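Local coordinates for chitin deacetylase 1 (Bombyx mori, PDB 5ZNT), which hydrolyses the N-acetyl groups of chitin to give chitosan and acetate, as a zinc-dependent secreted enzyme of carbohydrate esterase family 4, at residues A[40-45]-A[72-77]; A[80-85]-A[351-356]; A[173-178]-A[193-198]. All blocks are in the same frame, centred on the assembly; numbering follows the deposited sequence.

Contact 1 of 3, residues A[40-45]-A[72-77]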
loop_
_atom_site.group_PDB
_atom_site.type_symbol
_atom_site.label_atom_id
_atom_site.label_comp_id
_atom_site.label_asym_id
_atom_site.label_seq_id
_atom_site.Cartn_x
_atom_site.Cartn_y
_atom_site.Cartn_z
ATOM N N ILE A 40 11.219 -2.469 -3.026
ATOM C CA ILE A 40 10.070 -2.632 -3.910
ATOM C C ILE A 40 8.860 -2.917 -3.027
ATOM O O ILE A 40 8.907 -3.817 -2.186
ATOM C CB ILE A 40 10.292 -3.762 -4.934
ATOM C CG1 ILE A 40 11.573 -3.470 -5.743
ATOM C CG2 ILE A 40 9.100 -3.872 -5.906
ATOM C CD1 ILE A 40 11.943 -4.565 -6.758
ATOM N N THR A 41 7.791 -2.145 -3.203
ATOM C CA THR A 41 6.557 -2.337 -2.434
ATOM C C THR A 41 5.497 -2.880 -3.384
ATOM O O THR A 41 4.839 -2.123 -4.095
ATOM C CB THR A 41 6.080 -1.048 -1.764
ATOM O OG1 THR A 41 5.808 -0.038 -2.745
ATOM C CG2 THR A 41 7.129 -0.518 -0.790
ATOM N N ILE A 42 5.364 -4.203 -3.415
ATOM C CA ILE A 42 4.210 -4.816 -4.054
ATOM C C ILE A 42 2.989 -4.571 -3.178
ATOM O O ILE A 42 3.030 -4.817 -1.970
ATOM C CB ILE A 42 4.438 -6.322 -4.233
ATOM C CG1 ILE A 42 5.638 -6.595 -5.142
ATOM C CG2 ILE A 42 3.166 -6.996 -4.751
ATOM C CD1 ILE A 42 6.094 -8.065 -5.037
ATOM N N THR A 43 1.898 -4.083 -3.775
ATOM C CA THR A 43 0.654 -3.914 -3.029
ATOM C C THR A 43 -0.496 -4.528 -3.809
ATOM O O THR A 43 -0.422 -4.703 -5.029
ATOM C CB THR A 43 0.335 -2.433 -2.719
ATOM O OG1 THR A 43 -0.113 -1.763 -3.912
ATOM C CG2 THR A 43 1.573 -1.692 -2.164
ATOM N N PHE A 44 -1.577 -4.839 -3.075
ATOM C CA PHE A 44 -2.827 -5.337 -3.634
ATOM C C PHE A 44 -3.998 -4.593 -3.007
ATOM O O PHE A 44 -4.069 -4.472 -1.776
ATOM C CB PHE A 44 -2.973 -6.844 -3.385
ATOM C CG PHE A 44 -1.888 -7.648 -4.013
ATOM C CD1 PHE A 44 -1.918 -7.922 -5.375
ATOM C CD2 PHE A 44 -0.813 -8.097 -3.252
ATOM C CE1 PHE A 44 -0.885 -8.649 -5.966
ATOM C CE2 PHE A 44 0.206 -8.832 -3.840
ATOM C CZ PHE A 44 0.159 -9.111 -5.190
ATOM N N ASP A 45 -4.913 -4.138 -3.838
ATOM C CA ASP A 45 -6.061 -3.466 -3.298
ATOM C C ASP A 45 -7.217 -4.432 -3.239
ATOM O O ASP A 45 -7.205 -5.533 -3.827
ATOM C CB ASP A 45 -6.344 -2.177 -4.054
ATOM C CG ASP A 45 -5.284 -1.122 -3.838
ATOM O OD1 ASP A 45 -4.283 -1.415 -3.151
ATOM O OD2 ASP A 45 -5.456 -0.001 -4.373
ATOM N N ILE A 72 9.757 -12.629 1.011
ATOM C CA ILE A 72 9.320 -11.339 0.487
ATOM C C ILE A 72 7.960 -10.983 1.089
ATOM O O ILE A 72 7.144 -11.858 1.396
ATOM C CB ILE A 72 9.259 -11.347 -1.050
ATOM C CG1 ILE A 72 8.293 -12.407 -1.577
ATOM C CG2 ILE A 72 10.637 -11.600 -1.629
ATOM C CD1 ILE A 72 8.098 -12.265 -3.117
ATOM N N LYS A 73 7.734 -9.690 1.298
ATOM C CA LYS A 73 6.522 -9.217 1.958
ATOM C C LYS A 73 5.832 -8.181 1.084
ATOM O O LYS A 73 6.490 -7.383 0.410
ATOM C CB LYS A 73 6.811 -8.593 3.323
ATOM C CG LYS A 73 7.561 -9.504 4.314
ATOM C CD LYS A 73 6.779 -10.805 4.579
ATOM C CE LYS A 73 7.332 -11.497 5.841
ATOM N NZ LYS A 73 8.822 -11.676 5.741
ATOM N N ALA A 74 4.495 -8.185 1.130
ATOM C CA ALA A 74 3.657 -7.255 0.383
ATOM C C ALA A 74 2.708 -6.539 1.344
ATOM O O ALA A 74 2.624 -6.863 2.532
ATOM C CB ALA A 74 2.877 -7.991 -0.733
ATOM N N THR A 75 2.001 -5.538 0.826
ATOM C CA THR A 75 1.051 -4.730 1.596
ATOM C C THR A 75 -0.323 -4.855 0.949
ATOM O O THR A 75 -0.439 -4.716 -0.262
ATOM C CB THR A 75 1.480 -3.251 1.625
ATOM O OG1 THR A 75 2.828 -3.141 2.123
ATOM C CG2 THR A 75 0.551 -2.419 2.518
ATOM N N TYR A 76 -1.358 -5.105 1.752
ATOM C CA TYR A 76 -2.716 -5.306 1.260
ATOM C C TYR A 76 -3.572 -4.144 1.736
ATOM O O TYR A 76 -3.715 -3.938 2.946
ATOM C CB TYR A 76 -3.303 -6.622 1.768
ATOM C CG TYR A 76 -2.620 -7.824 1.160
ATOM C CD1 TYR A 76 -1.392 -8.263 1.639
ATOM C CD2 TYR A 76 -3.190 -8.503 0.089
ATOM C CE1 TYR A 76 -0.743 -9.353 1.070
ATOM C CE2 TYR A 76 -2.558 -9.614 -0.478
ATOM C CZ TYR A 76 -1.348 -10.036 0.032
ATOM O OH TYR A 76 -0.728 -11.114 -0.526
ATOM N N PHE A 77 -4.084 -3.356 0.793
ATOM C CA PHE A 77 -5.035 -2.293 1.118
ATOM C C PHE A 77 -6.429 -2.899 1.001
ATOM O O PHE A 77 -6.954 -3.077 -0.099
ATOM C CB PHE A 77 -4.842 -1.086 0.199
ATOM C CG PHE A 77 -3.564 -0.335 0.477
ATOM C CD1 PHE A 77 -3.496 0.578 1.521
ATOM C CD2 PHE A 77 -2.430 -0.578 -0.280
ATOM C CE1 PHE A 77 -2.305 1.250 1.794
ATOM C CE2 PHE A 77 -1.250 0.097 -0.015
ATOM C CZ PHE A 77 -1.188 0.997 1.017
HETATM O O HOH W 1 7.004 -5.858 -1.848
HETATM O O HOH W 2 4.555 -3.549 -0.082
#
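Phe44 and Tyr76 meet across two parallel strands of a beta-alpha-beta crossover, strand 38-45, helix 53-59 and strand 75-78, in the deformed (beta/alpha) barrel of the family 4 esterases. Phe44 uses both its N-H and its C=O toward the neighbouring strand, to Thr75 O (3.0 Å) and Phe77 N (2.8 Å), as is usual in parallel pairing, and Thr75 N donates to Ile42 O (3.1 Å).

Aromatic packing covers one face. Phe44 and Tyr76 both set CG anti to the carbonyl carbon (chi1 -61° for Phe44), which lays the rings side by side, planes 30° apart and centroids 5.3 Å apart; slid off one another, they touch at Phe44 CD2 and Tyr76 CE2 (3.6 Å). Tyr56 of the crossover helix packs against both rings, while Ala74 CB touches Ile42 CG2 and comes obliquely to Phe44 CE2.

On the other face Thr43 CG2 approaches the edge of the Phe77 ring, 4.0 Å from CE2. The Asp45 carboxylate stands almost upright to that ring (81°), with OD1 3.4 Å from Phe77 CB. NH1 of Arg146 makes a salt bridge to Asp45 OD1 and a hydrogen bond to Thr43 OG1.

One water gives Ile42 O a second bond and accepts from Thr75 OG1, which Met303 N also bonds. Where the strands diverge, another accepts from Ile42 N (2.8 Å), close to Ile40 O and Lys73 O.

Contact 2 of 3, residues A[80-85]-A[351-356]. With NAG (2-acetamido-2-deoxy-beta-D-glucopyranose), chain B.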
loop_
_atom_site.group_PDB
_atom_site.type_symbol
_atom_site.label_atom_id
_atom_site.label_comp_id
_atom_site.label_asym_id
_atom_site.label_seq_id
_atom_site.Cartn_x
_atom_site.Cartn_y
_atom_site.Cartn_z
ATOM N N HIS A 80 -13.788 -3.642 2.744
ATOM C CA HIS A 80 -14.583 -4.521 3.612
ATOM C C HIS A 80 -15.419 -5.525 2.827
ATOM O O HIS A 80 -15.424 -6.716 3.146
ATOM C CB HIS A 80 -15.481 -3.668 4.516
ATOM C CG HIS A 80 -16.453 -4.453 5.357
ATOM N ND1 HIS A 80 -16.088 -5.562 6.099
ATOM C CD2 HIS A 80 -17.775 -4.266 5.586
ATOM C CE1 HIS A 80 -17.146 -6.018 6.755
ATOM N NE2 HIS A 80 -18.183 -5.248 6.462
ATOM N N LYS A 81 -16.183 -5.071 1.821
ATOM C CA LYS A 81 -17.255 -5.926 1.324
ATOM C C LYS A 81 -16.680 -7.174 0.676
ATOM O O LYS A 81 -15.774 -7.100 -0.163
ATOM C CB LYS A 81 -18.158 -5.169 0.328
ATOM C CG LYS A 81 -19.579 -5.742 0.230
ATOM C CD LYS A 81 -20.409 -4.953 -0.839
ATOM C CE LYS A 81 -21.868 -5.350 -0.810
ATOM N NZ LYS A 81 -22.715 -4.491 -1.733
ATOM N N TYR A 82 -17.208 -8.334 1.087
ATOM C CA TYR A 82 -16.821 -9.665 0.630
ATOM C C TYR A 82 -15.466 -10.126 1.146
ATOM O O TYR A 82 -14.962 -11.153 0.691
ATOM C CB TYR A 82 -16.822 -9.777 -0.900
ATOM C CG TYR A 82 -18.084 -9.231 -1.545
ATOM C CD1 TYR A 82 -19.344 -9.769 -1.234
ATOM C CD2 TYR A 82 -18.018 -8.191 -2.475
ATOM C CE1 TYR A 82 -20.516 -9.264 -1.850
ATOM C CE2 TYR A 82 -19.164 -7.686 -3.081
ATOM C CZ TYR A 82 -20.407 -8.225 -2.776
ATOM O OH TYR A 82 -21.539 -7.700 -3.388
ATOM N N THR A 83 -14.859 -9.419 2.087
ATOM C CA THR A 83 -13.550 -9.834 2.558
ATOM C C THR A 83 -13.680 -10.992 3.539
ATOM O O THR A 83 -14.651 -11.081 4.294
ATOM C CB THR A 83 -12.827 -8.649 3.184
ATOM O OG1 THR A 83 -12.284 -7.887 2.114
ATOM C CG2 THR A 83 -11.691 -9.068 4.151
ATOM N N ASN A 84 -12.729 -11.913 3.460
ATOM C CA ASN A 84 -12.624 -13.062 4.352
ATOM C C ASN A 84 -11.618 -12.689 5.437
ATOM O O ASN A 84 -10.415 -12.598 5.167
ATOM C CB ASN A 84 -12.205 -14.261 3.515
ATOM C CG ASN A 84 -11.887 -15.498 4.320
ATOM O OD1 ASN A 84 -11.588 -15.462 5.522
ATOM N ND2 ASN A 84 -11.946 -16.623 3.632
ATOM N N TYR A 85 -12.105 -12.433 6.656
ATOM C CA TYR A 85 -11.219 -11.912 7.689
ATOM C C TYR A 85 -10.323 -12.970 8.321
ATOM O O TYR A 85 -9.302 -12.600 8.916
ATOM C CB TYR A 85 -12.028 -11.165 8.758
ATOM C CG TYR A 85 -12.465 -9.843 8.168
ATOM C CD1 TYR A 85 -11.603 -8.733 8.177
ATOM C CD2 TYR A 85 -13.691 -9.733 7.512
ATOM C CE1 TYR A 85 -11.986 -7.532 7.601
ATOM C CE2 TYR A 85 -14.088 -8.547 6.929
ATOM C CZ TYR A 85 -13.223 -7.464 6.948
ATOM O OH TYR A 85 -13.634 -6.318 6.351
ATOM N N PRO A 351 -29.132 -2.689 2.387
ATOM C CA PRO A 351 -30.466 -3.310 2.302
ATOM C C PRO A 351 -30.550 -4.355 1.193
ATOM O O PRO A 351 -30.042 -4.161 0.094
ATOM C CB PRO A 351 -31.394 -2.114 2.045
ATOM C CG PRO A 351 -30.502 -1.030 1.491
ATOM C CD PRO A 351 -29.162 -1.235 2.159
ATOM N N GLY A 352 -31.139 -5.498 1.514
ATOM C CA GLY A 352 -31.390 -6.550 0.533
ATOM C C GLY A 352 -30.332 -7.636 0.492
ATOM O O GLY A 352 -30.651 -8.828 0.416
ATOM N N GLU A 353 -29.071 -7.243 0.591
ATOM C CA GLU A 353 -27.981 -8.184 0.440
ATOM C C GLU A 353 -27.796 -9.013 1.688
ATOM O O GLU A 353 -28.014 -8.550 2.814
ATOM C CB GLU A 353 -26.681 -7.452 0.151
ATOM C CG GLU A 353 -26.777 -6.481 -0.997
ATOM C CD GLU A 353 -25.403 -6.078 -1.452
ATOM O OE1 GLU A 353 -24.649 -6.973 -1.925
ATOM O OE2 GLU A 353 -25.081 -4.887 -1.281
ATOM N N THR A 354 -27.372 -10.247 1.476
ATOM C CA THR A 354 -26.824 -11.100 2.507
ATOM C C THR A 354 -25.356 -11.301 2.169
ATOM O O THR A 354 -25.031 -11.705 1.046
ATOM C CB THR A 354 -27.567 -12.441 2.555
ATOM O OG1 THR A 354 -28.883 -12.241 3.094
ATOM C CG2 THR A 354 -26.823 -13.442 3.402
ATOM N N ILE A 355 -24.463 -11.016 3.118
ATOM C CA ILE A 355 -23.031 -11.068 2.833
ATOM C C ILE A 355 -22.377 -12.047 3.782
ATOM O O ILE A 355 -22.590 -11.980 4.999
ATOM C CB ILE A 355 -22.383 -9.676 2.905
ATOM C CG1 ILE A 355 -23.003 -8.817 1.805
ATOM C CG2 ILE A 355 -20.852 -9.791 2.658
ATOM C CD1 ILE A 355 -23.180 -7.407 2.143
ATOM N N ASN A 356 -21.630 -12.994 3.218
ATOM C CA ASN A 356 -20.893 -13.969 4.002
ATOM C C ASN A 356 -19.599 -13.343 4.498
ATOM O O ASN A 356 -18.817 -12.799 3.709
ATOM C CB ASN A 356 -20.561 -15.211 3.169
ATOM C CG ASN A 356 -21.774 -16.059 2.881
ATOM O OD1 ASN A 356 -22.848 -15.850 3.453
ATOM N ND2 ASN A 356 -21.613 -17.024 1.990
HETATM C C1 NAG B . -11.623 -17.880 4.223
HETATM C C2 NAG B . -11.954 -19.102 3.390
HETATM C C3 NAG B . -11.493 -20.359 4.126
HETATM C C4 NAG B . -10.027 -20.238 4.543
HETATM C C5 NAG B . -9.764 -18.897 5.222
HETATM C C6 NAG B . -8.299 -18.631 5.478
HETATM C C7 NAG B . -13.959 -18.481 2.095
HETATM C C8 NAG B . -15.412 -18.779 1.870
HETATM N N2 NAG B . -13.365 -19.194 3.056
HETATM O O3 NAG B . -11.705 -21.467 3.263
HETATM O O4 NAG B . -9.722 -21.148 5.592
HETATM O O5 NAG B . -10.252 -17.821 4.416
HETATM O O6 NAG B . -7.544 -18.767 4.281
HETATM O O7 NAG B . -13.357 -17.607 1.453
HETATM O O HOH W 3 -24.443 -6.944 -4.706
HETATM O O HOH W 4 -17.299 -10.542 3.768
#
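Lys81 sets its CG roughly anti to the backbone N (chi1 -155°) and runs fully extended, while Glu353 sets CG opposite its carbonyl carbon (chi1 -52°); the two chains then cross at about a right angle with their charged ends together. Lys81 and Tyr82 are the central residues of a type II beta turn, His80 to Thr83, which meets residues 353-355 at the entry to the hairpin strand that ends at 359. The salt bridge from Lys81 NZ to Glu353 OE2 measures 2.4 Å, shorter than such a bond should be, so its exact geometry is doubtful.

Beneath the charges lies an apolar layer. Ile355 directs CD1 to Lys81 CE (3.8 Å) and CG2 obliquely to Tyr82 CD1 (4.2 Å). Lys81 CG sits over the centre of one face of the Tyr82 ring, so the extended lysine runs along the tyrosine towards Glu353.

Two waters complete the join. One donates to Glu353 OE1 (2.8 Å) and lies 3.3 Å from Tyr82 OH; the other donates both protons, to Thr83 O at 2.8 Å and to Asn356 O at 2.7 Å, tying loop backbone to strand backbone.

Past the turn, Asn84 N-caps helix 85-93 through OD1, which accepts from Ala87 N. The other branch of the same amide bears the N-linked glycan: Asn84 ND2 is joined to NAG C1 at 1.4 Å.

Contact 3 of 3, residues A[173-178]-A[193-198]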
loop_
_atom_site.group_PDB
_atom_site.type_symbol
_atom_site.label_atom_id
_atom_site.label_comp_id
_atom_site.label_asym_id
_atom_site.label_seq_id
_atom_site.Cartn_x
_atom_site.Cartn_y
_atom_site.Cartn_z
ATOM N N THR A 173 -0.614 10.567 -6.014
ATOM C CA THR A 173 0.202 10.163 -7.150
ATOM C C THR A 173 1.197 11.268 -7.504
ATOM O O THR A 173 0.862 12.454 -7.449
ATOM C CB THR A 173 -0.689 9.845 -8.353
ATOM O OG1 THR A 173 -1.537 8.714 -8.038
ATOM C CG2 THR A 173 0.147 9.518 -9.524
ATOM N N ALA A 174 2.432 10.879 -7.839
ATOM C CA ALA A 174 3.402 11.844 -8.344
ATOM C C ALA A 174 3.595 11.626 -9.827
ATOM O O ALA A 174 3.815 10.485 -10.245
ATOM C CB ALA A 174 4.753 11.719 -7.618
ATOM N N PRO A 175 3.514 12.662 -10.657
ATOM C CA PRO A 175 3.671 12.446 -12.096
ATOM C C PRO A 175 5.032 11.843 -12.407
ATOM O O PRO A 175 6.008 12.065 -11.683
ATOM C CB PRO A 175 3.529 13.858 -12.698
ATOM C CG PRO A 175 3.852 14.777 -11.607
ATOM C CD PRO A 175 3.371 14.089 -10.322
ATOM N N LEU A 176 5.063 11.043 -13.471
ATOM C CA LEU A 176 6.292 10.448 -13.984
ATOM C C LEU A 176 7.406 11.484 -14.015
ATOM O O LEU A 176 7.246 12.569 -14.587
ATOM C CB LEU A 176 6.045 9.890 -15.381
ATOM C CG LEU A 176 7.270 9.261 -16.050
ATOM C CD1 LEU A 176 7.788 8.081 -15.239
ATOM C CD2 LEU A 176 7.000 8.851 -17.487
ATOM N N SER A 177 8.497 11.164 -13.326
ATOM C CA SER A 177 9.606 12.064 -13.062
ATOM C C SER A 177 10.880 11.240 -13.075
ATOM O O SER A 177 10.862 10.057 -12.729
ATOM C CB SER A 177 9.509 12.750 -11.686
ATOM O OG SER A 177 8.402 13.628 -11.587
ATOM N N ASN A 178 11.986 11.878 -13.448
ATOM C CA ASN A 178 13.313 11.270 -13.338
ATOM C C ASN A 178 14.254 12.250 -12.652
ATOM O O ASN A 178 14.534 13.330 -13.209
ATOM C CB ASN A 178 13.839 10.862 -14.707
ATOM C CG ASN A 178 13.051 9.724 -15.293
ATOM O OD1 ASN A 178 13.090 8.600 -14.782
ATOM N ND2 ASN A 178 12.309 10.002 -16.358
ATOM N N ARG A 193 3.418 18.561 -7.918
ATOM C CA ARG A 193 2.080 19.048 -8.215
ATOM C C ARG A 193 1.018 18.047 -7.763
ATOM O O ARG A 193 1.235 16.830 -7.757
ATOM C CB ARG A 193 1.907 19.286 -9.714
ATOM C CG ARG A 193 2.766 20.397 -10.302
ATOM C CD ARG A 193 2.287 20.733 -11.709
ATOM N NE ARG A 193 2.939 21.959 -12.161
ATOM C CZ ARG A 193 4.154 21.994 -12.699
ATOM N NH1 ARG A 193 4.833 20.863 -12.850
ATOM N NH2 ARG A 193 4.690 23.162 -13.065
ATOM N N CYS A 194 -0.143 18.578 -7.402
ATOM C CA CYS A 194 -1.335 17.753 -7.220
ATOM C C CYS A 194 -1.731 17.174 -8.570
ATOM O O CYS A 194 -2.080 17.916 -9.491
ATOM C CB CYS A 194 -2.462 18.593 -6.628
ATOM S SG CYS A 194 -3.855 17.577 -6.045
ATOM N N HIS A 195 -1.673 15.852 -8.700
ATOM C CA HIS A 195 -1.728 15.184 -9.992
ATOM C C HIS A 195 -2.991 14.339 -10.107
ATOM O O HIS A 195 -3.362 13.623 -9.170
ATOM C CB HIS A 195 -0.478 14.311 -10.186
ATOM C CG HIS A 195 -0.348 13.715 -11.555
ATOM N ND1 HIS A 195 -0.133 14.474 -12.686
ATOM C CD2 HIS A 195 -0.390 12.424 -11.971
ATOM C CE1 HIS A 195 -0.056 13.678 -13.739
ATOM N NE2 HIS A 195 -0.207 12.429 -13.331
ATOM N N GLY A 196 -3.654 14.440 -11.254
ATOM C CA GLY A 196 -4.867 13.688 -11.512
ATOM C C GLY A 196 -6.105 14.544 -11.707
ATOM O O GLY A 196 -6.156 15.717 -11.309
ATOM N N ASN A 197 -7.131 13.937 -12.294
ATOM C CA ASN A 197 -8.333 14.667 -12.670
ATOM C C ASN A 197 -9.060 15.194 -11.439
ATOM O O ASN A 197 -9.500 14.416 -10.585
ATOM C CB ASN A 197 -9.250 13.754 -13.486
ATOM C CG ASN A 197 -10.565 14.417 -13.850
ATOM O OD1 ASN A 197 -10.594 15.577 -14.268
ATOM N ND2 ASN A 197 -11.664 13.684 -13.685
ATOM N N LEU A 198 -9.175 16.520 -11.346
ATOM C CA LEU A 198 -9.990 17.175 -10.324
ATOM C C LEU A 198 -9.543 16.821 -8.907
ATOM O O LEU A 198 -10.354 16.823 -7.978
ATOM C CB LEU A 198 -11.476 16.836 -10.508
ATOM C CG LEU A 198 -12.178 17.334 -11.776
ATOM C CD1 LEU A 198 -13.516 16.605 -12.007
ATOM C CD2 LEU A 198 -12.384 18.845 -11.692
HETATM O O HOH W 5 -3.027 12.466 -6.695
HETATM O O HOH W 6 -0.799 14.342 -6.527
#
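Thr173 and His195 come within 6.1 Å, CA to CA, where the short strand 173-174 of the mixed sheet passes the loop 193-198, too far for direct backbone bonding. Two waters bridge the gap. The first accepts from Thr173 N at 3.1 Å and donates to His195 O at 2.8 Å; the second donates to Thr173 O at 2.7 Å and accepts from His195 N at 2.8 Å. Each residue thus offers both its N-H and its C=O to the other, an exchange that resembles the bonding of a hydrogen-bonded antiparallel pair, though the chains here cross steeply and water carries both bonds.

The side chains meet at the imidazole. With CG of His195 anti to the backbone N (chi1 -173°), the ring reaches over to the strand and is met from two directions. Pro175 comes over one face in a CH-pi contact, its CB 3.8 Å from the ring centroid and only 15° off the normal. Thr173 takes the edge, where its CG2 methyl lies 3.8 Å from His195 CD2. The polar end of the ring is held by Glu215, just beyond strand 209-214: OE2 accepts from His195 NE2, and OE1 of the same carboxylate accepts from Leu176 N. One acidic side chain therefore joins the 193-198 loop to the loop that follows strand 173-174, and it would probably polarise the imidazole.

At this surface of the molecule the loop is also tethered by the Cys194-Cys201 disulfide. The Ser177 side chain reaches back along the chain: OG donates to Pro175 O at 2.9 Å, from a position 38° out of the carbonyl plane.

The three contacts run from core to periphery. Contact 1 reaches the active site at its Asp45 end, whose side chain is about 4 Å from the zinc ion, which Asp46, His101 and His105 hold. The first segment of contact 2, 80-85, follows soon after strand 75-78 and carries the chain out to the glycosylated Asn84; the centre of contact 2 is about 23 Å from that of contact 1, and the Lys81 side chain remains about 11 Å from the zinc. Contact 3 lies some 21 Å from contact 1, centre to centre, with the Thr173 side chain about 13 Å from the metal. Contacts 2 and 3 are about 34 Å apart between centres, yet contact 3 is nested within the long loop that contact 2 closes.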